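Local coordinates for protein cytochrome P450 monooxygenase (Rhodococcus sp. ECU0066, PDB 6KBH) that probably acts as a self-sufficient cytochrome P450 monooxygenase, carrying heme, FMN and a [2Fe-2S] cluster in a single chain, at residues V538-D541 against G547-W550; L490-R495 against R549-E554; G508-V513 against S519-L524. All coordinates share one frame; numbering follows the deposited sequence.

In the fold
All three contacts lie in the flavin-binding domain, about 22 to 28 Å from the centre of the chain. Interaction 3 pairs strands 510-515 and 518-523 of the six-stranded antiparallel beta barrel typical of FR-type flavin domains. Along the chain it falls inside the loop closed by interaction 2 and ends before interaction 1 begins. Interactions 1 and 2 share helix 547-554, and their centres are about 8 Å apart. Interaction 3 is centred about 13 Å from each. Y522 of interaction 3 touches both V538 and I551, so the hairpin, the loop and the helix meet. Interactions 1 and 3 both hold FMN. Interaction 2 packs the phosphate-binding helix on strand 489-496 of the barrel.

Interaction 1: V538-D541 against G547-W550; sequences VLHD and GSRW. With FMN (flavin mononucleotide), chain B.
H540 and S548 bring the two backbones together, with CA atoms 5.3 Å apart, where loop 538-541 passes the first turn of helix 547-554. S548 is the centre of the contact. Its CB lies 3.4 Å from L539 O. Its OG takes a weak, bent bond from D541 N, 3.1 Å long with an angle of 132° at the hydrogen. OG is turned between the backbone N and the carbonyl carbon (chi1 85°). This places it close to both the loop and the FMN phosphate. S544 OG is also hydrogen-bonded to S548 OG. H540 reaches over to the next residue. Its CE1 meets the aliphatic CG of R549 at 3.5 Å, while the guanidinium end of R549 leads away.

The helix start grips the phosphate through its backbone. S548 N gives a fairly straight bond of 2.7 Å to FMN O2P (160°), and G547 N bonds FMN O1P at 3.1 Å. Main-chain N-H groups at a helix N-terminus probably help to balance the phosphate charge. The loop meets the dimethylbenzene edge of the flavin, where L539 N lies near C8M. This helix start is consistent with the phosphate site of phthalate dioxygenase reductase-like flavoproteins. The loop follows strand 533-536 and is bonded through V538 to L490 of strand 489-496, while V538 also packs on I551 and H552 further along the helix.

Interaction 2: L490-R495 against R549-E554; sequences LLITLR and RWIHTE
W550 O is gripped by two amides of the helix that presents I551 and H552 to I492 and L490. E554 N bonds it at 2.9 Å, and T553 N adds a weak bond at 3.3 Å. T553 N is bonded more closely to R549 O, at 2.7 Å. These bonds stay within the helix. They are not part of the contact with the strand, which is made by side chains.

Two pairs carry that contact. The CD2 methyl of L490 is modelled over one face of the H552 ring, a doubtful CH-pi contact. H552 has its CG anti to the carbonyl carbon (chi1 -61°), which swings the ring toward the strand although its first bond does not point there. The second pair is purely aliphatic. I492 CD1 meets I551 CG2 at 3.5 Å. An extended chi2 of 176° carries the I492 methyl forward from the sheet to this branch.

Apolar side chains continue the layer around I492. I492 rests on V479 and L482 of strand 475-486 and on V536 of strand 533-536, and V538 of the neighbouring loop touches both L490 and I492. Separately, the ring of H540 meets that of H552, the planes at about 60°. W550 and I551 lean on C515 of strand 510-515.

The chemistry is therefore mostly that of methyl against methyl, with the ring of H552 beside L490 less certain in its placement. Such contacts depend on shape and burial more than on direction. The helix is packed on strand 489-496 by apolar fit, while its first turn makes the polar bonds to FMN.

Interaction 3: G508-V513 against S519-L524; sequences GSHIDV and SRQYSL. With FMN (flavin mononucleotide), chain B.
V513 and R520 form the tight end of this antiparallel hairpin. V513 N bonds R520 O at 2.9 Å and R520 N bonds V513 O at 3.1 Å, both nearly straight. Toward the buried I511 and L524 the ladder loosens. Y522 N still reaches I511 O at 3.2 Å, but the return bond from I511 N is weak. L524 N closes the far end on S509 O.

V513 and Y522 lie on one face of the hairpin, with V513 CG1 3.7 Å from Y522 CD2. I511 packs against L524 just past the strand. Each pair crosses at about a right angle. The tightly bonded end is also the more open one: S519 and R520 are partly exposed there. R520, bent at chi2 (-82°), turns the edge of its guanidinium to the phosphate, and NH2 bonds FMN O1P at 2.7 Å.

R520 to S523 read RQYS, the RxYS flavin motif of this reductase family. S523 N bonds FMN N5 at 3.3 Å. In the barrel, strand 510-515 pairs with strand 560-567, where R567 forms a salt bridge with D512. Y522 and L524 pack on strand 533-536, L524 touching F534 and V536.

Interaction 1: V538-D541 against G547-W550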
loop_
_atom_site.group_PDB
_atom_site.type_symbol
_atom_site.label_atom_id
_atom_site.label_comp_id
_atom_site.label_asym_id
_atom_site.label_seq_id
_atom_site.Cartn_x
_atom_site.Cartn_y
_atom_site.Cartn_z
ATOM N N VAL A 538 18.982 -22.773 3.003
ATOM C CA VAL A 538 17.767 -23.005 3.781
ATOM C C VAL A 538 17.769 -24.415 4.363
ATOM O O VAL A 538 18.146 -25.385 3.696
ATOM C CB VAL A 538 16.521 -22.760 2.913
ATOM C CG1 VAL A 538 16.534 -23.680 1.712
ATOM C CG2 VAL A 538 15.251 -22.949 3.732
ATOM N N LEU A 539 17.346 -24.528 5.621
ATOM C CA LEU A 539 17.183 -25.808 6.296
ATOM C C LEU A 539 15.722 -26.242 6.256
ATOM O O LEU A 539 14.814 -25.421 6.424
ATOM C CB LEU A 539 17.665 -25.723 7.750
ATOM C CG LEU A 539 17.066 -26.686 8.786
ATOM C CD1 LEU A 539 17.471 -28.127 8.507
ATOM C CD2 LEU A 539 17.451 -26.289 10.205
ATOM N N HIS A 540 15.501 -27.537 6.025
ATOM C CA HIS A 540 14.168 -28.130 6.138
ATOM C C HIS A 540 13.832 -28.229 7.612
ATOM O O HIS A 540 14.258 -29.163 8.295
ATOM C CB HIS A 540 14.117 -29.510 5.489
ATOM C CG HIS A 540 12.765 -29.890 4.965
ATOM N ND1 HIS A 540 11.608 -29.732 5.697
ATOM C CD2 HIS A 540 12.392 -30.447 3.789
ATOM C CE1 HIS A 540 10.579 -30.163 4.988
ATOM N NE2 HIS A 540 11.027 -30.600 3.826
ATOM N N ASP A 541 13.083 -27.260 8.117
ATOM C CA ASP A 541 12.603 -27.361 9.483
ATOM C C ASP A 541 11.697 -28.580 9.599
ATOM O O ASP A 541 10.699 -28.692 8.874
ATOM C CB ASP A 541 11.859 -26.086 9.876
ATOM C CG ASP A 541 11.809 -25.880 11.375
ATOM O OD1 ASP A 541 12.308 -26.758 12.114
ATOM O OD2 ASP A 541 11.271 -24.842 11.814
ATOM N N GLY A 547 6.946 -22.507 5.034
ATOM C CA GLY A 547 7.945 -21.815 4.234
ATOM C C GLY A 547 9.133 -22.694 3.892
ATOM O O GLY A 547 9.560 -22.761 2.735
ATOM N N SER A 548 9.689 -23.377 4.896
ATOM C CA SER A 548 10.849 -24.225 4.641
ATOM C C SER A 548 10.475 -25.429 3.788
ATOM O O SER A 548 11.263 -25.856 2.937
ATOM C CB SER A 548 11.485 -24.677 5.956
ATOM O OG SER A 548 10.841 -25.829 6.463
ATOM N N ARG A 549 9.286 -25.998 4.002
ATOM C CA ARG A 549 8.849 -27.108 3.162
ATOM C C ARG A 549 8.795 -26.703 1.698
ATOM O O ARG A 549 9.335 -27.398 0.828
ATOM C CB ARG A 549 7.482 -27.622 3.620
ATOM C CG ARG A 549 7.441 -29.129 3.852
ATOM C CD ARG A 549 6.064 -29.557 4.325
ATOM N NE ARG A 549 5.026 -29.003 3.460
ATOM C CZ ARG A 549 4.105 -28.147 3.880
ATOM N NH1 ARG A 549 4.105 -27.756 5.146
ATOM N NH2 ARG A 549 3.197 -27.672 3.040
ATOM N N TRP A 550 8.143 -25.571 1.415
ATOM C CA TRP A 550 7.949 -25.150 0.033
ATOM C C TRP A 550 9.266 -25.096 -0.730
ATOM O O TRP A 550 9.340 -25.536 -1.885
ATOM C CB TRP A 550 7.256 -23.788 -0.030
ATOM C CG TRP A 550 6.995 -23.412 -1.448
ATOM C CD1 TRP A 550 5.918 -23.770 -2.203
ATOM C CD2 TRP A 550 7.865 -22.672 -2.315
ATOM N NE1 TRP A 550 6.049 -23.276 -3.479
ATOM C CE2 TRP A 550 7.236 -22.600 -3.573
ATOM C CE3 TRP A 550 9.108 -22.052 -2.146
ATOM C CZ2 TRP A 550 7.806 -21.932 -4.655
ATOM C CZ3 TRP A 550 9.671 -21.389 -3.221
ATOM C CH2 TRP A 550 9.021 -21.335 -4.459
HETATM N N1 FMN B . 14.929 -15.793 10.425
HETATM C C2 FMN B . 15.077 -14.492 10.716
HETATM O O2 FMN B . 14.150 -13.895 11.353
HETATM N N3 FMN B . 16.165 -13.797 10.358
HETATM C C4 FMN B . 17.149 -14.426 9.684
HETATM O O4 FMN B . 18.260 -13.746 9.311
HETATM C C4A FMN B . 17.023 -15.778 9.371
HETATM N N5 FMN B . 18.011 -16.391 8.698
HETATM C C5A FMN B . 17.875 -17.688 8.399
HETATM C C6 FMN B . 18.910 -18.290 7.707
HETATM C C7 FMN B . 18.825 -19.622 7.375
HETATM C C7M FMN B . 20.049 -20.164 6.597
HETATM C C8 FMN B . 17.705 -20.381 7.735
HETATM C C8M FMN B . 17.565 -21.849 7.386
HETATM C C9 FMN B . 16.672 -19.776 8.444
HETATM C C9A FMN B . 16.742 -18.419 8.772
HETATM N N10 FMN B . 15.753 -17.800 9.455
HETATM C C10 FMN B . 15.883 -16.478 9.753
HETATM C "C1'" FMN B . 14.501 -18.515 9.855
HETATM C "C2'" FMN B . 13.466 -18.513 8.758
HETATM O "O2'" FMN B . 12.941 -17.278 8.493
HETATM C "C3'" FMN B . 12.334 -19.455 9.078
HETATM O "O3'" FMN B . 11.708 -19.193 10.307
HETATM C "C4'" FMN B . 12.802 -20.925 9.020
HETATM O "O4'" FMN B . 13.581 -21.348 7.966
HETATM C "C5'" FMN B . 11.592 -21.904 8.938
HETATM O "O5'" FMN B . 10.492 -21.533 8.071
HETATM P P FMN B . 9.120 -22.275 8.248
HETATM O O1P FMN B . 7.999 -21.416 7.723
HETATM O O2P FMN B . 9.105 -23.564 7.490
HETATM O O3P FMN B . 8.940 -22.548 9.709
#

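Interaction 2: L490-R495 against R549-E554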
loop_
_atom_site.group_PDB
_atom_site.type_symbol
_atom_site.label_atom_id
_atom_site.label_comp_id
_atom_site.label_asym_id
_atom_site.label_seq_id
_atom_site.Cartn_x
_atom_site.Cartn_y
_atom_site.Cartn_z
ATOM N N LEU A 490 19.482 -26.959 1.709
ATOM C CA LEU A 490 19.814 -26.546 0.348
ATOM C C LEU A 490 20.720 -25.329 0.379
ATOM O O LEU A 490 20.647 -24.501 1.283
ATOM C CB LEU A 490 18.593 -26.163 -0.502
ATOM C CG LEU A 490 17.434 -27.072 -0.882
ATOM C CD1 LEU A 490 17.892 -28.327 -1.619
ATOM C CD2 LEU A 490 16.681 -27.384 0.349
ATOM N N LEU A 491 21.547 -25.209 -0.646
ATOM C CA LEU A 491 22.222 -23.960 -0.965
ATOM C C LEU A 491 21.615 -23.427 -2.257
ATOM O O LEU A 491 21.762 -24.041 -3.322
ATOM C CB LEU A 491 23.729 -24.156 -1.102
ATOM C CG LEU A 491 24.501 -22.844 -1.284
ATOM C CD1 LEU A 491 24.349 -21.943 -0.063
ATOM C CD2 LEU A 491 25.968 -23.094 -1.591
ATOM N N ILE A 492 20.935 -22.289 -2.169
ATOM C CA ILE A 492 20.260 -21.691 -3.315
ATOM C C ILE A 492 21.133 -20.579 -3.878
ATOM O O ILE A 492 21.637 -19.732 -3.128
ATOM C CB ILE A 492 18.871 -21.154 -2.933
ATOM C CG1 ILE A 492 18.022 -22.256 -2.308
ATOM C CG2 ILE A 492 18.170 -20.597 -4.152
ATOM C CD1 ILE A 492 16.680 -21.767 -1.829
ATOM N N THR A 493 21.318 -20.588 -5.194
ATOM C CA THR A 493 22.017 -19.528 -5.906
ATOM C C THR A 493 20.979 -18.689 -6.641
ATOM O O THR A 493 20.283 -19.194 -7.528
ATOM C CB THR A 493 23.038 -20.102 -6.886
ATOM O OG1 THR A 493 22.483 -21.256 -7.521
ATOM C CG2 THR A 493 24.299 -20.511 -6.160
ATOM N N LEU A 494 20.869 -17.416 -6.268
ATOM C CA LEU A 494 19.826 -16.538 -6.785
ATOM C C LEU A 494 20.442 -15.489 -7.701
ATOM O O LEU A 494 21.324 -14.728 -7.280
ATOM C CB LEU A 494 19.052 -15.889 -5.639
ATOM C CG LEU A 494 18.084 -16.877 -4.980
ATOM C CD1 LEU A 494 17.410 -16.264 -3.765
ATOM C CD2 LEU A 494 17.052 -17.374 -5.989
ATOM N N ARG A 495 19.957 -15.446 -8.942
ATOM C CA ARG A 495 20.463 -14.596 -10.013
ATOM C C ARG A 495 19.495 -13.453 -10.290
ATOM O O ARG A 495 18.283 -13.676 -10.378
ATOM C CB ARG A 495 20.631 -15.407 -11.305
ATOM C CG ARG A 495 21.824 -16.316 -11.336
ATOM C CD ARG A 495 23.083 -15.510 -11.485
ATOM N NE ARG A 495 24.232 -16.274 -11.035
ATOM C CZ ARG A 495 25.002 -17.050 -11.794
ATOM N NH1 ARG A 495 24.780 -17.170 -13.096
ATOM N NH2 ARG A 495 26.007 -17.701 -11.223
ATOM N N ARG A 549 9.286 -25.998 4.002
ATOM C CA ARG A 549 8.849 -27.108 3.162
ATOM C C ARG A 549 8.795 -26.703 1.698
ATOM O O ARG A 549 9.335 -27.398 0.828
ATOM C CB ARG A 549 7.482 -27.622 3.620
ATOM C CG ARG A 549 7.441 -29.129 3.852
ATOM C CD ARG A 549 6.064 -29.557 4.325
ATOM N NE ARG A 549 5.026 -29.003 3.460
ATOM C CZ ARG A 549 4.105 -28.147 3.880
ATOM N NH1 ARG A 549 4.105 -27.756 5.146
ATOM N NH2 ARG A 549 3.197 -27.672 3.040
ATOM N N TRP A 550 8.143 -25.571 1.415
ATOM C CA TRP A 550 7.949 -25.150 0.033
ATOM C C TRP A 550 9.266 -25.096 -0.730
ATOM O O TRP A 550 9.340 -25.536 -1.885
ATOM C CB TRP A 550 7.256 -23.788 -0.030
ATOM C CG TRP A 550 6.995 -23.412 -1.448
ATOM C CD1 TRP A 550 5.918 -23.770 -2.203
ATOM C CD2 TRP A 550 7.865 -22.672 -2.315
ATOM N NE1 TRP A 550 6.049 -23.276 -3.479
ATOM C CE2 TRP A 550 7.236 -22.600 -3.573
ATOM C CE3 TRP A 550 9.108 -22.052 -2.146
ATOM C CZ2 TRP A 550 7.806 -21.932 -4.655
ATOM C CZ3 TRP A 550 9.671 -21.389 -3.221
ATOM C CH2 TRP A 550 9.021 -21.335 -4.459
ATOM N N ILE A 551 10.314 -24.558 -0.107
ATOM C CA ILE A 551 11.598 -24.434 -0.792
ATOM C C ILE A 551 12.157 -25.807 -1.141
ATOM O O ILE A 551 12.687 -26.020 -2.239
ATOM C CB ILE A 551 12.590 -23.627 0.063
ATOM C CG1 ILE A 551 12.107 -22.190 0.238
ATOM C CG2 ILE A 551 13.954 -23.644 -0.582
ATOM C CD1 ILE A 551 12.893 -21.423 1.272
ATOM N N HIS A 552 12.042 -26.759 -0.219
ATOM C CA HIS A 552 12.564 -28.099 -0.459
ATOM C C HIS A 552 11.666 -28.910 -1.382
ATOM O O HIS A 552 12.163 -29.749 -2.141
ATOM C CB HIS A 552 12.731 -28.841 0.867
ATOM C CG HIS A 552 13.696 -28.195 1.810
ATOM N ND1 HIS A 552 14.788 -28.857 2.327
ATOM C CD2 HIS A 552 13.741 -26.942 2.317
ATOM C CE1 HIS A 552 15.461 -28.039 3.117
ATOM N NE2 HIS A 552 14.844 -26.873 3.132
ATOM N N THR A 553 10.355 -28.677 -1.336
ATOM C CA THR A 553 9.413 -29.569 -1.999
ATOM C C THR A 553 9.040 -29.134 -3.412
ATOM O O THR A 553 8.814 -29.997 -4.266
ATOM C CB THR A 553 8.144 -29.725 -1.145
ATOM O OG1 THR A 553 7.445 -30.912 -1.535
ATOM C CG2 THR A 553 7.208 -28.524 -1.285
ATOM N N GLU A 554 8.983 -27.825 -3.700
ATOM C CA GLU A 554 8.387 -27.403 -4.963
ATOM C C GLU A 554 9.157 -26.289 -5.669
ATOM O O GLU A 554 8.608 -25.660 -6.582
ATOM C CB GLU A 554 6.935 -26.962 -4.746
ATOM C CG GLU A 554 5.917 -28.060 -5.012
ATOM C CD GLU A 554 4.500 -27.624 -4.705
ATOM O OE1 GLU A 554 4.328 -26.719 -3.863
ATOM O OE2 GLU A 554 3.560 -28.186 -5.306
#

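Interaction 3: G508-V513 against S519-L524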
loop_
_atom_site.group_PDB
_atom_site.type_symbol
_atom_site.label_atom_id
_atom_site.label_comp_id
_atom_site.label_asym_id
_atom_site.label_seq_id
_atom_site.Cartn_x
_atom_site.Cartn_y
_atom_site.Cartn_z
ATOM N N GLY A 508 26.142 -10.674 8.130
ATOM C CA GLY A 508 24.956 -10.752 8.948
ATOM C C GLY A 508 23.682 -10.361 8.239
ATOM O O GLY A 508 22.592 -10.613 8.771
ATOM N N SER A 509 23.781 -9.759 7.055
ATOM C CA SER A 509 22.596 -9.341 6.320
ATOM C C SER A 509 21.784 -10.546 5.863
ATOM O O SER A 509 22.308 -11.643 5.650
ATOM C CB SER A 509 22.980 -8.487 5.109
ATOM O OG SER A 509 23.983 -7.543 5.436
ATOM N N HIS A 510 20.485 -10.322 5.709
ATOM C CA HIS A 510 19.534 -11.336 5.285
ATOM C C HIS A 510 18.711 -10.782 4.132
ATOM O O HIS A 510 18.875 -9.630 3.722
ATOM C CB HIS A 510 18.616 -11.740 6.441
ATOM C CG HIS A 510 17.914 -10.579 7.074
ATOM N ND1 HIS A 510 18.402 -9.937 8.190
ATOM C CD2 HIS A 510 16.773 -9.932 6.734
ATOM C CE1 HIS A 510 17.587 -8.952 8.519
ATOM N NE2 HIS A 510 16.590 -8.927 7.653
ATOM N N ILE A 511 17.805 -11.606 3.604
ATOM C CA ILE A 511 16.817 -11.124 2.647
ATOM C C ILE A 511 15.471 -11.758 2.950
ATOM O O ILE A 511 15.381 -12.842 3.526
ATOM C CB ILE A 511 17.156 -11.422 1.178
ATOM C CG1 ILE A 511 18.640 -11.447 0.917
ATOM C CG2 ILE A 511 16.640 -10.322 0.304
ATOM C CD1 ILE A 511 18.904 -12.052 -0.414
ATOM N N ASP A 512 14.419 -11.082 2.500
ATOM C CA ASP A 512 13.054 -11.572 2.627
ATOM C C ASP A 512 12.617 -12.135 1.279
ATOM O O ASP A 512 12.424 -11.386 0.316
ATOM C CB ASP A 512 12.121 -10.462 3.104
ATOM C CG ASP A 512 12.578 -9.845 4.410
ATOM O OD1 ASP A 512 13.793 -9.893 4.695
ATOM O OD2 ASP A 512 11.724 -9.331 5.163
ATOM N N VAL A 513 12.468 -13.454 1.218
ATOM C CA VAL A 513 12.149 -14.170 -0.010
ATOM C C VAL A 513 10.778 -14.811 0.153
ATOM O O VAL A 513 10.511 -15.469 1.165
ATOM C CB VAL A 513 13.222 -15.227 -0.334
ATOM C CG1 VAL A 513 13.554 -16.049 0.904
ATOM C CG2 VAL A 513 12.764 -16.118 -1.467
ATOM N N SER A 519 6.477 -15.229 3.298
ATOM C CA SER A 519 7.828 -14.702 3.189
ATOM C C SER A 519 8.632 -15.110 4.416
ATOM O O SER A 519 8.134 -15.059 5.544
ATOM C CB SER A 519 7.822 -13.174 3.050
ATOM O OG SER A 519 7.489 -12.540 4.273
ATOM N N ARG A 520 9.871 -15.529 4.184
ATOM C CA ARG A 520 10.816 -15.831 5.246
ATOM C C ARG A 520 12.131 -15.136 4.922
ATOM O O ARG A 520 12.389 -14.768 3.774
ATOM C CB ARG A 520 11.038 -17.344 5.402
ATOM C CG ARG A 520 9.764 -18.158 5.598
ATOM C CD ARG A 520 9.293 -18.128 7.044
ATOM N NE ARG A 520 8.196 -19.063 7.274
ATOM C CZ ARG A 520 6.916 -18.712 7.356
ATOM N NH1 ARG A 520 6.566 -17.440 7.229
ATOM N NH2 ARG A 520 5.987 -19.634 7.567
ATOM N N GLN A 521 12.965 -14.958 5.943
ATOM C CA GLN A 521 14.286 -14.373 5.770
ATOM C C GLN A 521 15.362 -15.419 6.012
ATOM O O GLN A 521 15.242 -16.248 6.916
ATOM C CB GLN A 521 14.513 -13.186 6.709
ATOM C CG GLN A 521 13.361 -12.216 6.769
ATOM C CD GLN A 521 12.708 -12.202 8.129
ATOM O OE1 GLN A 521 13.292 -11.730 9.104
ATOM N NE2 GLN A 521 11.495 -12.735 8.207
ATOM N N TYR A 522 16.419 -15.362 5.204
ATOM C CA TYR A 522 17.549 -16.275 5.317
ATOM C C TYR A 522 18.839 -15.495 5.106
ATOM O O TYR A 522 18.962 -14.769 4.116
ATOM C CB TYR A 522 17.423 -17.421 4.304
ATOM C CG TYR A 522 16.127 -18.203 4.438
ATOM C CD1 TYR A 522 15.816 -18.843 5.620
ATOM C CD2 TYR A 522 15.211 -18.289 3.393
ATOM C CE1 TYR A 522 14.651 -19.551 5.780
ATOM C CE2 TYR A 522 14.019 -19.009 3.547
ATOM C CZ TYR A 522 13.755 -19.635 4.754
ATOM O OH TYR A 522 12.610 -20.361 4.989
ATOM N N SER A 523 19.791 -15.645 6.033
ATOM C CA SER A 523 21.081 -14.971 5.927
ATOM C C SER A 523 21.767 -15.288 4.598
ATOM O O SER A 523 21.423 -16.245 3.893
ATOM C CB SER A 523 21.992 -15.377 7.087
ATOM O OG SER A 523 21.440 -14.995 8.334
ATOM N N LEU A 524 22.748 -14.459 4.254
ATOM C CA LEU A 524 23.489 -14.591 3.003
ATOM C C LEU A 524 24.895 -15.092 3.283
ATOM O O LEU A 524 25.706 -14.387 3.897
ATOM C CB LEU A 524 23.520 -13.270 2.249
ATOM C CG LEU A 524 22.099 -12.932 1.843
ATOM C CD1 LEU A 524 21.884 -11.448 1.958
ATOM C CD2 LEU A 524 21.888 -13.444 0.445
HETATM N N1 FMN B . 14.929 -15.793 10.425
HETATM C C2 FMN B . 15.077 -14.492 10.716
HETATM O O2 FMN B . 14.150 -13.895 11.353
HETATM N N3 FMN B . 16.165 -13.797 10.358
HETATM C C4 FMN B . 17.149 -14.426 9.684
HETATM O O4 FMN B . 18.260 -13.746 9.311
HETATM C C4A FMN B . 17.023 -15.778 9.371
HETATM N N5 FMN B . 18.011 -16.391 8.698
HETATM C C5A FMN B . 17.875 -17.688 8.399
HETATM C C6 FMN B . 18.910 -18.290 7.707
HETATM C C7 FMN B . 18.825 -19.622 7.375
HETATM C C7M FMN B . 20.049 -20.164 6.597
HETATM C C8 FMN B . 17.705 -20.381 7.735
HETATM C C8M FMN B . 17.565 -21.849 7.386
HETATM C C9 FMN B . 16.672 -19.776 8.444
HETATM C C9A FMN B . 16.742 -18.419 8.772
HETATM N N10 FMN B . 15.753 -17.800 9.455
HETATM C C10 FMN B . 15.883 -16.478 9.753
HETATM C "C1'" FMN B . 14.501 -18.515 9.855
HETATM C "C2'" FMN B . 13.466 -18.513 8.758
HETATM O "O2'" FMN B . 12.941 -17.278 8.493
HETATM C "C3'" FMN B . 12.334 -19.455 9.078
HETATM O "O3'" FMN B . 11.708 -19.193 10.307
HETATM C "C4'" FMN B . 12.802 -20.925 9.020
HETATM O "O4'" FMN B . 13.581 -21.348 7.966
HETATM C "C5'" FMN B . 11.592 -21.904 8.938
HETATM O "O5'" FMN B . 10.492 -21.533 8.071
HETATM P P FMN B . 9.120 -22.275 8.248
HETATM O O1P FMN B . 7.999 -21.416 7.723
HETATM O O2P FMN B . 9.105 -23.564 7.490
HETATM O O3P FMN B . 8.940 -22.548 9.709
#